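Local coordinates for protein cryptic loci regulator 2 (Schizosaccharomyces pombe 972h-, PDB 5IKJ) that acts upstream of histone deacetylases to promote transcriptional silencing, and is required for nucleosome positioning at heterochromatic loci and for silencing by the SHREC complex, at residues Arg56-Phe68 against Thr136-Pro148. Residues are numbered along the deposited sequence; the frame is centred on the assembly and turned at random.
Sequences RQICGRLLAQHVF and TDSFENYYLASLP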
# COMPACT_ATOMS: atom_id res chain seq x y z
N ARG A 56 10.72 14.90 -23.29
CA ARG A 56 9.30 14.85 -22.95
C ARG A 56 8.72 13.45 -23.03
O ARG A 56 7.70 13.18 -22.40
CB ARG A 56 8.52 15.80 -23.86
CG ARG A 56 8.92 17.27 -23.70
CD ARG A 56 8.11 18.20 -24.59
NE ARG A 56 7.17 17.49 -25.45
CZ ARG A 56 7.32 17.29 -26.75
NH1 ARG A 56 8.37 17.77 -27.40
NH2 ARG A 56 6.39 16.61 -27.42
N GLN A 57 9.35 12.55 -23.80
CA GLN A 57 8.90 11.16 -23.81
C GLN A 57 9.27 10.45 -22.51
O GLN A 57 8.48 9.66 -21.98
CB GLN A 57 9.50 10.42 -25.00
CG GLN A 57 8.90 10.79 -26.35
CD GLN A 57 9.54 10.03 -27.49
OE1 GLN A 57 10.77 9.99 -27.61
NE2 GLN A 57 8.72 9.41 -28.33
N ILE A 58 10.47 10.73 -21.99
CA ILE A 58 10.89 10.13 -20.73
C ILE A 58 10.04 10.67 -19.58
O ILE A 58 9.58 9.91 -18.72
CB ILE A 58 12.39 10.38 -20.50
CG1 ILE A 58 13.22 9.66 -21.56
CG2 ILE A 58 12.81 9.93 -19.10
CD1 ILE A 58 14.52 10.34 -21.89
N CYS A 59 9.83 11.99 -19.55
CA CYS A 59 8.98 12.58 -18.53
C CYS A 59 7.59 11.96 -18.55
O CYS A 59 7.04 11.60 -17.50
CB CYS A 59 8.89 14.10 -18.74
SG CYS A 59 10.39 15.00 -18.34
N GLY A 60 7.00 11.83 -19.74
CA GLY A 60 5.65 11.30 -19.82
C GLY A 60 5.54 9.86 -19.39
O GLY A 60 4.61 9.48 -18.67
N ARG A 61 6.49 9.02 -19.82
CA ARG A 61 6.45 7.61 -19.43
C ARG A 61 6.59 7.46 -17.92
O ARG A 61 5.81 6.74 -17.28
CB ARG A 61 7.55 6.82 -20.14
CG ARG A 61 7.64 5.37 -19.67
CD ARG A 61 8.67 4.55 -20.43
NE ARG A 61 10.04 4.90 -20.07
CZ ARG A 61 10.80 5.77 -20.72
NH1 ARG A 61 12.04 6.00 -20.30
NH2 ARG A 61 10.34 6.41 -21.79
N LEU A 62 7.59 8.11 -17.34
CA LEU A 62 7.86 7.93 -15.92
C LEU A 62 6.83 8.64 -15.06
O LEU A 62 6.45 8.13 -14.00
CB LEU A 62 9.27 8.43 -15.60
CG LEU A 62 10.38 7.64 -16.31
CD1 LEU A 62 11.73 8.31 -16.16
CD2 LEU A 62 10.44 6.21 -15.80
N LEU A 63 6.36 9.81 -15.49
CA LEU A 63 5.22 10.43 -14.82
C LEU A 63 4.01 9.49 -14.84
O LEU A 63 3.38 9.25 -13.81
CB LEU A 63 4.88 11.76 -15.49
CG LEU A 63 3.72 12.54 -14.85
CD1 LEU A 63 4.02 12.83 -13.39
CD2 LEU A 63 3.46 13.84 -15.61
N ALA A 64 3.69 8.94 -16.02
CA ALA A 64 2.55 8.04 -16.13
C ALA A 64 2.71 6.83 -15.21
O ALA A 64 1.76 6.43 -14.53
CB ALA A 64 2.38 7.59 -17.58
N GLN A 65 3.91 6.24 -15.19
CA GLN A 65 4.15 5.10 -14.31
C GLN A 65 4.14 5.50 -12.84
O GLN A 65 3.99 4.63 -11.97
CB GLN A 65 5.49 4.45 -14.66
CG GLN A 65 5.52 3.82 -16.05
CD GLN A 65 6.91 3.42 -16.49
OE1 GLN A 65 7.88 3.60 -15.75
NE2 GLN A 65 7.01 2.86 -17.69
N HIS A 66 4.28 6.79 -12.54
CA HIS A 66 4.21 7.25 -11.16
C HIS A 66 2.77 7.52 -10.75
O HIS A 66 2.30 7.01 -9.73
CB HIS A 66 5.07 8.51 -10.99
CG HIS A 66 5.49 8.77 -9.58
ND1 HIS A 66 6.41 9.74 -9.26
CD2 HIS A 66 5.12 8.20 -8.41
CE1 HIS A 66 6.60 9.76 -7.95
NE2 HIS A 66 5.82 8.83 -7.41
N VAL A 67 2.05 8.32 -11.54
CA VAL A 67 0.69 8.70 -11.18
C VAL A 67 -0.23 7.49 -11.23
O VAL A 67 -1.09 7.31 -10.35
CB VAL A 67 0.18 9.83 -12.08
CG1 VAL A 67 -1.14 10.39 -11.55
CG2 VAL A 67 1.20 10.94 -12.19
N PHE A 68 -0.09 6.65 -12.25
CA PHE A 68 -0.92 5.47 -12.42
C PHE A 68 -0.22 4.20 -11.96
O PHE A 68 -0.60 3.10 -12.39
CB PHE A 68 -1.36 5.34 -13.88
CG PHE A 68 -2.08 6.56 -14.39
CD1 PHE A 68 -3.28 6.95 -13.83
CD2 PHE A 68 -1.56 7.30 -15.44
CE1 PHE A 68 -3.95 8.07 -14.30
CE2 PHE A 68 -2.22 8.41 -15.92
CZ PHE A 68 -3.42 8.80 -15.35
N THR A 136 -4.84 3.42 -23.17
CA THR A 136 -3.99 2.24 -23.09
C THR A 136 -3.26 2.22 -21.75
O THR A 136 -2.90 3.26 -21.19
CB THR A 136 -2.97 2.22 -24.24
OG1 THR A 136 -2.07 1.12 -24.06
CG2 THR A 136 -2.17 3.52 -24.30
N ASP A 137 -3.04 1.01 -21.24
CA ASP A 137 -2.39 0.82 -19.95
C ASP A 137 -0.89 0.57 -20.06
O ASP A 137 -0.22 0.37 -19.04
CB ASP A 137 -3.04 -0.34 -19.19
CG ASP A 137 -3.13 -1.61 -20.02
OD1 ASP A 137 -2.34 -1.75 -20.98
OD2 ASP A 137 -3.98 -2.47 -19.70
N SER A 138 -0.34 0.58 -21.28
CA SER A 138 1.11 0.46 -21.48
C SER A 138 1.68 1.87 -21.39
O SER A 138 1.63 2.64 -22.35
CB SER A 138 1.42 -0.19 -22.82
OG SER A 138 0.95 0.60 -23.89
N PHE A 139 2.24 2.20 -20.22
CA PHE A 139 2.67 3.57 -19.97
C PHE A 139 3.95 3.94 -20.70
O PHE A 139 4.33 5.12 -20.68
CB PHE A 139 2.83 3.79 -18.46
CG PHE A 139 1.64 3.36 -17.67
CD1 PHE A 139 0.41 3.99 -17.85
CD2 PHE A 139 1.73 2.34 -16.74
CE1 PHE A 139 -0.69 3.60 -17.12
CE2 PHE A 139 0.63 1.95 -16.00
CZ PHE A 139 -0.59 2.58 -16.20
N GLU A 140 4.62 2.98 -21.34
CA GLU A 140 5.80 3.30 -22.14
C GLU A 140 5.48 4.19 -23.33
O GLU A 140 6.42 4.73 -23.94
CB GLU A 140 6.47 2.01 -22.62
CG GLU A 140 7.08 1.17 -21.50
CD GLU A 140 8.13 0.21 -21.99
OE1 GLU A 140 7.92 -0.42 -23.05
OE2 GLU A 140 9.18 0.08 -21.33
N ASN A 141 4.21 4.35 -23.68
CA ASN A 141 3.82 5.18 -24.82
C ASN A 141 3.49 6.61 -24.44
O ASN A 141 3.53 7.49 -25.32
CB ASN A 141 2.61 4.56 -25.53
CG ASN A 141 3.00 3.50 -26.53
OD1 ASN A 141 3.98 2.77 -26.35
ND2 ASN A 141 2.24 3.40 -27.62
N TYR A 142 3.17 6.88 -23.18
CA TYR A 142 2.81 8.23 -22.77
C TYR A 142 3.98 9.18 -23.00
O TYR A 142 5.15 8.79 -23.02
CB TYR A 142 2.39 8.26 -21.30
CG TYR A 142 1.07 7.58 -21.01
CD1 TYR A 142 0.86 6.25 -21.33
CD2 TYR A 142 0.03 8.28 -20.40
CE1 TYR A 142 -0.35 5.63 -21.06
CE2 TYR A 142 -1.18 7.67 -20.12
CZ TYR A 142 -1.36 6.34 -20.45
OH TYR A 142 -2.56 5.72 -20.18
N TYR A 143 3.65 10.46 -23.17
CA TYR A 143 4.66 11.48 -23.42
C TYR A 143 4.06 12.84 -23.12
O TYR A 143 2.85 13.05 -23.24
CB TYR A 143 5.17 11.42 -24.86
CG TYR A 143 4.21 12.01 -25.87
CD1 TYR A 143 3.18 11.26 -26.41
CD2 TYR A 143 4.35 13.33 -26.28
CE1 TYR A 143 2.30 11.80 -27.33
CE2 TYR A 143 3.48 13.88 -27.20
CZ TYR A 143 2.46 13.11 -27.73
OH TYR A 143 1.59 13.66 -28.64
N LEU A 144 4.92 13.77 -22.72
CA LEU A 144 4.50 15.14 -22.46
C LEU A 144 4.19 15.84 -23.77
O LEU A 144 5.08 16.05 -24.61
CB LEU A 144 5.59 15.90 -21.69
CG LEU A 144 5.34 16.13 -20.20
CD1 LEU A 144 5.04 14.82 -19.49
CD2 LEU A 144 6.54 16.82 -19.57
N ALA A 145 2.91 16.19 -23.97
CA ALA A 145 2.54 17.01 -25.12
C ALA A 145 3.39 18.27 -25.18
O ALA A 145 3.72 18.76 -26.27
CB ALA A 145 1.07 17.40 -25.05
N SER A 146 3.76 18.81 -24.02
CA SER A 146 4.47 20.08 -23.94
C SER A 146 5.10 20.19 -22.56
O SER A 146 4.57 19.68 -21.58
CB SER A 146 3.52 21.25 -24.19
OG SER A 146 4.14 22.49 -23.88
N LEU A 147 6.24 20.88 -22.51
CA LEU A 147 6.85 21.17 -21.23
C LEU A 147 5.96 22.13 -20.44
O LEU A 147 5.21 22.92 -21.03
CB LEU A 147 8.23 21.79 -21.41
CG LEU A 147 9.35 20.84 -21.84
CD1 LEU A 147 10.57 21.64 -22.27
CD2 LEU A 147 9.71 19.88 -20.71
N PRO A 148 6.00 22.09 -19.11
CA PRO A 148 5.19 23.02 -18.33
C PRO A 148 5.48 24.45 -18.72
O PRO A 148 6.63 24.82 -18.97
CB PRO A 148 5.60 22.72 -16.88
CG PRO A 148 6.24 21.37 -16.91
CD PRO A 148 6.85 21.23 -18.26
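The side chain of Arg-56 leaves the helix with CG beside the backbone N and is then bent by a nearly eclipsed rotation about CG-CD (chi3 -3°), which turns the guanidinium edge-on to the carbonyl of Leu-144. NE donates to Leu-144 O at 2.7 Å, with the oxygen close to the guanidinium plane, and NH2 adds a weak bond to the same oxygen. In return Leu-144 N gives Arg-56 O an almost straight hydrogen bond (2.9 Å, 176°). That carbonyl also accepts the helical bond from Gly-60 N, the two donors arriving from opposite faces of its plane. Gly-60 and Tyr-143 have the nearest CA atoms across the contact, 3.7 Å apart; having no side chain, Gly-60 lets the helix and strand backbones lie this close. Leu-144 spreads its two methyls over the helix, CD1 on Gly-60 and CD2 against Cys-59 CB (3.7 Å). One turn on, Ala-64 CB meets the Tyr-142 ring obliquely, 3.7 Å from Tyr-142 CG, and the hydroxyl of this tyrosine is held by Thr-136 O. Phe-139 lays its CB on Gln-65 CG (3.6 Å) and brings CZ to Phe-68 CB, the two phenylalanine side chains crossing at about a right angle. Strand 143-144 pairs in parallel with strand 14-17, while helix 50-67 packs through Cys-59, Leu-62 and Val-67 on helix 183-195, which carries the zinc ligand His-189.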